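Local coordinates for protein enoyl-CoA hydratase (PDB 3LKE) that probably catalyses the reversible hydration of enoyl-CoA thioesters, as a trimeric member of the crotonase family, at residues N12-I17 against N199-V204; S100-V105 against G207-I212. All blocks are in the same frame, centred on the assembly; numbering follows the deposited sequence.

Contact 1: residues N12-I17 against N199-V204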
ATOM      1  N   ASN A  12     -15.973  -2.411 -32.111  1.00 41.83           N
ATOM      2  CA  ASN A  12     -14.555  -2.225 -32.370  1.00 40.90           C
ATOM      3  C   ASN A  12     -13.690  -2.939 -31.329  1.00 37.69           C
ATOM      4  O   ASN A  12     -12.743  -2.364 -30.792  1.00 40.66           O
ATOM      5  CB  ASN A  12     -14.222  -0.735 -32.422  1.00 43.71           C
ATOM      6  CG  ASN A  12     -12.859  -0.467 -33.017  1.00 46.60           C
ATOM      7  OD1 ASN A  12     -12.109  -1.396 -33.321  1.00 53.07           O
ATOM      8  ND2 ASN A  12     -12.530   0.809 -33.193  1.00 50.56           N
ATOM      9  N   ASP A  13     -14.044  -4.190 -31.057  1.00 38.89           N
ATOM     10  CA  ASP A  13     -13.276  -5.048 -30.164  1.00 39.76           C
ATOM     11  C   ASP A  13     -13.326  -4.582 -28.708  1.00 39.49           C
ATOM     12  O   ASP A  13     -12.402  -4.837 -27.940  1.00 35.53           O
ATOM     13  CB  ASP A  13     -11.831  -5.177 -30.653  1.00 38.85           C
ATOM     14  CG  ASP A  13     -11.733  -5.896 -31.995  1.00 42.51           C
ATOM     15  OD1 ASP A  13     -12.663  -6.653 -32.335  1.00 44.78           O
ATOM     16  OD2 ASP A  13     -10.726  -5.710 -32.705  1.00 44.30           O
ATOM     17  N   ALA A  14     -14.409  -3.901 -28.341  1.00 35.33           N
ATOM     18  CA  ALA A  14     -14.687  -3.579 -26.940  1.00 33.17           C
ATOM     19  C   ALA A  14     -16.118  -3.977 -26.579  1.00 35.44           C
ATOM     20  O   ALA A  14     -17.048  -3.677 -27.317  1.00 33.77           O
ATOM     21  CB  ALA A  14     -14.460  -2.088 -26.671  1.00 30.88           C
ATOM     22  N   LEU A  15     -16.288  -4.657 -25.449  1.00 30.84           N
ATOM     23  CA  LEU A  15     -17.609  -5.042 -24.966  1.00 30.80           C
ATOM     24  C   LEU A  15     -18.173  -3.983 -24.030  1.00 33.46           C
ATOM     25  O   LEU A  15     -17.542  -3.624 -23.025  1.00 30.43           O
ATOM     26  CB  LEU A  15     -17.543  -6.388 -24.234  1.00 33.72           C
ATOM     27  CG  LEU A  15     -18.791  -7.250 -23.992  1.00 36.78           C
ATOM     28  CD1 LEU A  15     -18.967  -7.624 -22.519  1.00 36.21           C
ATOM     29  CD2 LEU A  15     -20.081  -6.641 -24.555  1.00 36.69           C
ATOM     30  N   TYR A  16     -19.364  -3.493 -24.362  1.00 29.50           N
ATOM     31  CA  TYR A  16     -20.067  -2.516 -23.541  1.00 30.61           C
ATOM     32  C   TYR A  16     -21.176  -3.196 -22.762  1.00 31.32           C
ATOM     33  O   TYR A  16     -22.081  -3.803 -23.350  1.00 29.40           O
ATOM     34  CB  TYR A  16     -20.645  -1.395 -24.413  1.00 30.39           C
ATOM     35  CG  TYR A  16     -19.579  -0.525 -25.050  1.00 28.37           C
ATOM     36  CD1 TYR A  16     -18.943  -0.923 -26.223  1.00 29.11           C
ATOM     37  CD2 TYR A  16     -19.191   0.672 -24.464  1.00 27.57           C
ATOM     38  CE1 TYR A  16     -17.962  -0.143 -26.807  1.00 28.22           C
ATOM     39  CE2 TYR A  16     -18.215   1.466 -25.045  1.00 28.97           C
ATOM     40  CZ  TYR A  16     -17.608   1.048 -26.224  1.00 29.29           C
ATOM     41  OH  TYR A  16     -16.627   1.822 -26.795  1.00 33.62           O
ATOM     42  N   ILE A  17     -21.089  -3.119 -21.434  1.00 26.15           N
ATOM     43  CA  ILE A  17     -22.088  -3.705 -20.547  1.00 26.64           C
ATOM     44  C   ILE A  17     -22.875  -2.558 -19.939  1.00 29.24           C
ATOM     45  O   ILE A  17     -22.312  -1.718 -19.233  1.00 26.73           O
ATOM     46  CB  ILE A  17     -21.436  -4.562 -19.421  1.00 27.42           C
ATOM     47  CG1 ILE A  17     -20.653  -5.732 -20.028  1.00 30.28           C
ATOM     48  CG2 ILE A  17     -22.493  -5.070 -18.451  1.00 27.87           C
ATOM     49  CD1 ILE A  17     -19.981  -6.647 -18.989  1.00 26.00           C
ATOM     50  N   ASN A 199     -10.649   7.644 -27.142  1.00 30.82           N
ATOM     51  CA  ASN A 199      -9.196   7.749 -27.159  1.00 32.59           C
ATOM     52  C   ASN A 199      -8.542   6.696 -26.269  1.00 33.57           C
ATOM     53  O   ASN A 199      -7.521   6.109 -26.629  1.00 33.31           O
ATOM     54  CB  ASN A 199      -8.764   9.152 -26.741  1.00 34.14           C
ATOM     55  CG  ASN A 199      -9.209  10.211 -27.732  1.00 38.51           C
ATOM     56  OD1 ASN A 199      -9.278   9.958 -28.928  1.00 36.78           O
ATOM     57  ND2 ASN A 199      -9.502  11.405 -27.235  1.00 40.69           N
ATOM     58  N   TYR A 200      -9.144   6.444 -25.114  1.00 30.53           N
ATOM     59  CA  TYR A 200      -8.579   5.480 -24.180  1.00 31.38           C
ATOM     60  C   TYR A 200      -8.613   4.080 -24.784  1.00 30.73           C
ATOM     61  O   TYR A 200      -7.637   3.338 -24.713  1.00 32.48           O
ATOM     62  CB  TYR A 200      -9.337   5.532 -22.850  1.00 29.01           C
ATOM     63  CG  TYR A 200      -8.873   4.540 -21.795  1.00 27.95           C
ATOM     64  CD1 TYR A 200      -7.897   4.887 -20.869  1.00 31.97           C
ATOM     65  CD2 TYR A 200      -9.441   3.275 -21.709  1.00 28.98           C
ATOM     66  CE1 TYR A 200      -7.476   3.977 -19.888  1.00 26.12           C
ATOM     67  CE2 TYR A 200      -9.029   2.364 -20.733  1.00 30.49           C
ATOM     68  CZ  TYR A 200      -8.058   2.725 -19.835  1.00 27.38           C
ATOM     69  OH  TYR A 200      -7.668   1.802 -18.877  1.00 26.78           O
ATOM     70  N   LEU A 201      -9.737   3.720 -25.393  1.00 30.38           N
ATOM     71  CA  LEU A 201      -9.858   2.413 -26.019  1.00 30.52           C
ATOM     72  C   LEU A 201      -8.927   2.279 -27.221  1.00 33.34           C
ATOM     73  O   LEU A 201      -8.440   1.190 -27.520  1.00 32.64           O
ATOM     74  CB  LEU A 201     -11.303   2.141 -26.430  1.00 34.92           C
ATOM     75  CG  LEU A 201     -12.278   2.012 -25.260  1.00 32.00           C
ATOM     76  CD1 LEU A 201     -13.690   1.787 -25.775  1.00 31.49           C
ATOM     77  CD2 LEU A 201     -11.840   0.891 -24.302  1.00 34.54           C
ATOM     78  N   LYS A 202      -8.696   3.394 -27.906  1.00 34.72           N
ATOM     79  CA  LYS A 202      -7.756   3.419 -29.015  1.00 36.85           C
ATOM     80  C   LYS A 202      -6.355   3.059 -28.511  1.00 37.87           C
ATOM     81  O   LYS A 202      -5.646   2.279 -29.145  1.00 38.75           O
ATOM     82  CB  LYS A 202      -7.752   4.796 -29.680  1.00 40.65           C
ATOM     83  CG  LYS A 202      -6.746   4.947 -30.810  1.00 45.36           C
ATOM     84  CD  LYS A 202      -6.456   6.422 -31.076  1.00 49.71           C
ATOM     85  CE  LYS A 202      -7.752   7.213 -31.273  1.00 50.61           C
ATOM     86  NZ  LYS A 202      -7.510   8.683 -31.285  1.00 53.22           N
ATOM     87  N   ALA A 203      -5.978   3.615 -27.358  1.00 35.28           N
ATOM     88  CA  ALA A 203      -4.675   3.338 -26.751  1.00 37.33           C
ATOM     89  C   ALA A 203      -4.562   1.873 -26.358  1.00 37.05           C
ATOM     90  O   ALA A 203      -3.534   1.234 -26.588  1.00 36.11           O
ATOM     91  CB  ALA A 203      -4.446   4.229 -25.548  1.00 31.78           C
ATOM     92  N   VAL A 204      -5.625   1.343 -25.760  1.00 33.36           N
ATOM     93  CA  VAL A 204      -5.673  -0.069 -25.417  1.00 32.83           C
ATOM     94  C   VAL A 204      -5.507  -0.960 -26.648  1.00 33.58           C
ATOM     95  O   VAL A 204      -4.786  -1.957 -26.601  1.00 32.30           O
ATOM     96  CB  VAL A 204      -6.978  -0.438 -24.684  1.00 30.96           C
ATOM     97  CG1 VAL A 204      -7.003  -1.916 -24.343  1.00 29.80           C
ATOM     98  CG2 VAL A 204      -7.136   0.402 -23.431  1.00 31.38           C
TER
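Leu-201 reaches out from its helix and places a single methyl, CD1, against the strand at Ala-14 and Tyr-16. CD1 lies 3.1 Å from Tyr-16 OH, a tight approach for a methyl to an oxygen, and 4.0 Å from Tyr-16 CZ, so it meets the phenol at its hydroxyl-bearing end, obliquely to the ring. Its third neighbour is Ala-14 CB, at 4.1 Å. Tyr-16 and Leu-201 approach from opposite directions. The leucine is extended: CG lies anti to the carbonyl carbon (chi1 -66°), and CD1 continues anti to CA (chi2 178°), which makes this methyl the far end of the side chain. Ala-14 and Tyr-16, two residues apart, present one face of strand 14-19. This strand belongs to the mixed sheet of the crotonase fold, and helix 190-205 packs across that face. Leu-15 turns to Thr-8 and Ile-10 of the antiparallel neighbour strand, while its backbone pairs with Ser-51 and Ile-53 of the parallel one. Ser-51 also touches Leu-201, which therefore bears on two adjacent strands. On the helix, Lys-202 NZ donates to Asn-199 OD1 over 3.2 Å, one turn back, from a position tilted 30° out of the carbonyl plane. A second subunit approaches the same helix, where its His-139 NE2 hydrogen-bonds to Ala-203 O and its Leu-167 packs on Tyr-200 and Val-204.

Contact 2: residues S100-V105 against G207-I212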
ATOM      1  N   SER A 100     -10.817 -10.428 -14.741  1.00 26.58           N
ATOM      2  CA  SER A 100     -10.927 -10.284 -16.192  1.00 28.19           C
ATOM      3  C   SER A 100      -9.555 -10.098 -16.826  1.00 27.38           C
ATOM      4  O   SER A 100      -8.736  -9.335 -16.318  1.00 26.47           O
ATOM      5  CB  SER A 100     -11.802  -9.094 -16.558  1.00 27.45           C
ATOM      6  OG  SER A 100     -11.840  -8.919 -17.973  1.00 28.77           O
ATOM      7  N   PRO A 101      -9.295 -10.797 -17.943  1.00 26.46           N
ATOM      8  CA  PRO A 101      -8.074 -10.602 -18.738  1.00 27.62           C
ATOM      9  C   PRO A 101      -8.131  -9.354 -19.626  1.00 27.17           C
ATOM     10  O   PRO A 101      -7.107  -8.919 -20.168  1.00 25.69           O
ATOM     11  CB  PRO A 101      -8.031 -11.857 -19.612  1.00 31.30           C
ATOM     12  CG  PRO A 101      -9.484 -12.211 -19.803  1.00 30.39           C
ATOM     13  CD  PRO A 101     -10.149 -11.876 -18.484  1.00 28.76           C
ATOM     14  N   LYS A 102      -9.325  -8.776 -19.763  1.00 26.54           N
ATOM     15  CA  LYS A 102      -9.526  -7.594 -20.590  1.00 26.81           C
ATOM     16  C   LYS A 102      -9.321  -6.347 -19.757  1.00 27.46           C
ATOM     17  O   LYS A 102      -9.449  -6.391 -18.530  1.00 27.05           O
ATOM     18  CB  LYS A 102     -10.958  -7.573 -21.147  1.00 28.34           C
ATOM     19  CG  LYS A 102     -11.435  -8.920 -21.649  1.00 29.25           C
ATOM     20  CD  LYS A 102     -10.560  -9.395 -22.788  1.00 30.27           C
ATOM     21  CE  LYS A 102     -11.054 -10.724 -23.350  1.00 33.67           C
ATOM     22  NZ  LYS A 102     -10.257 -11.111 -24.550  1.00 36.11           N
ATOM     23  N   VAL A 103      -9.005  -5.233 -20.408  1.00 26.04           N
ATOM     24  CA  VAL A 103      -8.948  -3.970 -19.687  1.00 26.90           C
ATOM     25  C   VAL A 103     -10.375  -3.616 -19.288  1.00 28.86           C
ATOM     26  O   VAL A 103     -11.277  -3.583 -20.132  1.00 28.22           O
ATOM     27  CB  VAL A 103      -8.353  -2.827 -20.519  1.00 26.23           C
ATOM     28  CG1 VAL A 103      -8.461  -1.528 -19.750  1.00 24.62           C
ATOM     29  CG2 VAL A 103      -6.897  -3.124 -20.906  1.00 29.16           C
ATOM     30  N   THR A 104     -10.580  -3.341 -18.007  1.00 26.55           N
ATOM     31  CA  THR A 104     -11.920  -3.080 -17.493  1.00 23.74           C
ATOM     32  C   THR A 104     -12.070  -1.620 -17.052  1.00 25.40           C
ATOM     33  O   THR A 104     -11.236  -1.087 -16.318  1.00 25.00           O
ATOM     34  CB  THR A 104     -12.251  -4.037 -16.328  1.00 22.80           C
ATOM     35  OG1 THR A 104     -11.235  -3.914 -15.323  1.00 23.97           O
ATOM     36  CG2 THR A 104     -12.290  -5.462 -16.826  1.00 21.47           C
ATOM     37  N   VAL A 105     -13.127  -0.962 -17.529  1.00 24.55           N
ATOM     38  CA  VAL A 105     -13.353   0.438 -17.218  1.00 22.14           C
ATOM     39  C   VAL A 105     -14.806   0.649 -16.801  1.00 23.49           C
ATOM     40  O   VAL A 105     -15.714   0.170 -17.478  1.00 24.78           O
ATOM     41  CB  VAL A 105     -13.071   1.320 -18.456  1.00 27.30           C
ATOM     42  CG1 VAL A 105     -13.272   2.796 -18.130  1.00 27.92           C
ATOM     43  CG2 VAL A 105     -11.669   1.057 -18.980  1.00 28.76           C
ATOM     44  N   GLY A 207      -2.281  -2.335 -28.083  1.00 34.89           N
ATOM     45  CA  GLY A 207      -1.573  -3.357 -27.337  1.00 34.50           C
ATOM     46  C   GLY A 207      -1.836  -4.747 -27.886  1.00 34.89           C
ATOM     47  O   GLY A 207      -2.530  -4.915 -28.888  1.00 32.23           O
ATOM     48  N   TYR A 208      -1.265  -5.748 -27.232  1.00 33.50           N
ATOM     49  CA  TYR A 208      -1.422  -7.133 -27.649  1.00 32.36           C
ATOM     50  C   TYR A 208      -2.196  -7.884 -26.580  1.00 34.68           C
ATOM     51  O   TYR A 208      -1.765  -7.975 -25.427  1.00 32.45           O
ATOM     52  CB  TYR A 208      -0.044  -7.759 -27.888  1.00 34.29           C
ATOM     53  CG  TYR A 208      -0.044  -9.196 -28.354  1.00 34.29           C
ATOM     54  CD1 TYR A 208      -0.786  -9.597 -29.461  1.00 39.38           C
ATOM     55  CD2 TYR A 208       0.737 -10.149 -27.711  1.00 35.73           C
ATOM     56  CE1 TYR A 208      -0.770 -10.914 -29.894  1.00 36.79           C
ATOM     57  CE2 TYR A 208       0.765 -11.459 -28.136  1.00 35.16           C
ATOM     58  CZ  TYR A 208       0.009 -11.840 -29.231  1.00 40.31           C
ATOM     59  OH  TYR A 208       0.038 -13.152 -29.654  1.00 41.68           O
ATOM     60  N   VAL A 209      -3.356  -8.409 -26.965  1.00 32.98           N
ATOM     61  CA  VAL A 209      -4.279  -9.031 -26.020  1.00 32.24           C
ATOM     62  C   VAL A 209      -3.640 -10.017 -25.030  1.00 30.66           C
ATOM     63  O   VAL A 209      -3.873  -9.918 -23.824  1.00 28.13           O
ATOM     64  CB  VAL A 209      -5.468  -9.685 -26.760  1.00 31.42           C
ATOM     65  CG1 VAL A 209      -6.207 -10.667 -25.865  1.00 32.52           C
ATOM     66  CG2 VAL A 209      -6.398  -8.605 -27.284  1.00 36.97           C
ATOM     67  N   PRO A 210      -2.849 -10.982 -25.532  1.00 30.49           N
ATOM     68  CA  PRO A 210      -2.207 -11.918 -24.599  1.00 31.99           C
ATOM     69  C   PRO A 210      -1.210 -11.231 -23.661  1.00 24.91           C
ATOM     70  O   PRO A 210      -1.067 -11.692 -22.533  1.00 29.52           O
ATOM     71  CB  PRO A 210      -1.491 -12.904 -25.527  1.00 35.75           C
ATOM     72  CG  PRO A 210      -2.329 -12.866 -26.809  1.00 32.24           C
ATOM     73  CD  PRO A 210      -2.706 -11.416 -26.938  1.00 34.06           C
ATOM     74  N   ALA A 211      -0.544 -10.175 -24.115  1.00 29.40           N
ATOM     75  CA  ALA A 211       0.423  -9.469 -23.269  1.00 30.38           C
ATOM     76  C   ALA A 211      -0.318  -8.685 -22.201  1.00 31.77           C
ATOM     77  O   ALA A 211       0.117  -8.595 -21.060  1.00 28.14           O
ATOM     78  CB  ALA A 211       1.313  -8.539 -24.096  1.00 29.78           C
ATOM     79  N   ILE A 212      -1.451  -8.114 -22.582  1.00 30.22           N
ATOM     80  CA  ILE A 212      -2.295  -7.404 -21.630  1.00 30.15           C
ATOM     81  C   ILE A 212      -2.783  -8.347 -20.530  1.00 27.84           C
ATOM     82  O   ILE A 212      -2.766  -7.996 -19.347  1.00 28.08           O
ATOM     83  CB  ILE A 212      -3.487  -6.727 -22.352  1.00 29.95           C
ATOM     84  CG1 ILE A 212      -2.981  -5.505 -23.130  1.00 30.92           C
ATOM     85  CG2 ILE A 212      -4.578  -6.356 -21.345  1.00 31.58           C
ATOM     86  CD1 ILE A 212      -3.912  -5.033 -24.238  1.00 37.57           C
TER
HETATM   87  O   HOH W   1      -6.321  -9.165 -22.744  1.00 31.01           O
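With chi1 at -73°, Ile-212 sets its CG2 anti to the backbone N, and Val-103, with chi1 at 174°, sets its own CG2 anti to the carbonyl carbon; these two methyls meet at 4.0 Å. The side chains cross at about a right angle. Ile-212 CG2 also lies 3.8 Å from Pro-101 O, so one branch covers both the start of strand 103-108 and the turn before it. The same carbonyl is tied to the helix by water: a bridge in which the water donates to Pro-101 O at 2.7 Å and to Val-209 O at 2.8 Å. The turn has its own brace, an ST turn in which Lys-102 N donates to Ser-100 OG (3.1 Å, N-H...O angle 150°). Lys-216, one turn beyond Ile-212 on helix 209-220, hydrogen-bonds through NZ to the carbonyls of Ser-100 and Lys-102. The Lys-102 side chain leads away from the helix at its root, but its NZ comes within 4.3 Å of Val-209 CG1 and is held by Glu-46 O and Ile-49 O. Tyr-208 takes the N-cap position of this helix, and Pro-210 CD lies over its ring. Since Pro-101 O and Val-209 O are both acceptors, they cannot bond to each other; the water supplies both hydrogens, and the junction of strand and helix thus combines methyl packing with a solvent-mediated polar link.

How the contacts relate
The two contacts, with centres 10 Å apart, join two successive helices, 190-205 and 209-220, to the same six-stranded sheet, and along the chain their segments alternate. They touch directly. Tyr-200 of contact 1 lays CE2 3.4 Å from Val-105 CG2 and OH 3.5 Å from Val-103 CG1, and Val-204 CG1 reaches Val-103 CG2 at 3.6 Å. Val-103 therefore packs against both helices. Val-204 O also lies 4.0 Å from Ile-212 CD1. Both contacts border the second subunit of the trimer, whose His-139, already bonded in contact 1, also packs on Ile-212 of contact 2.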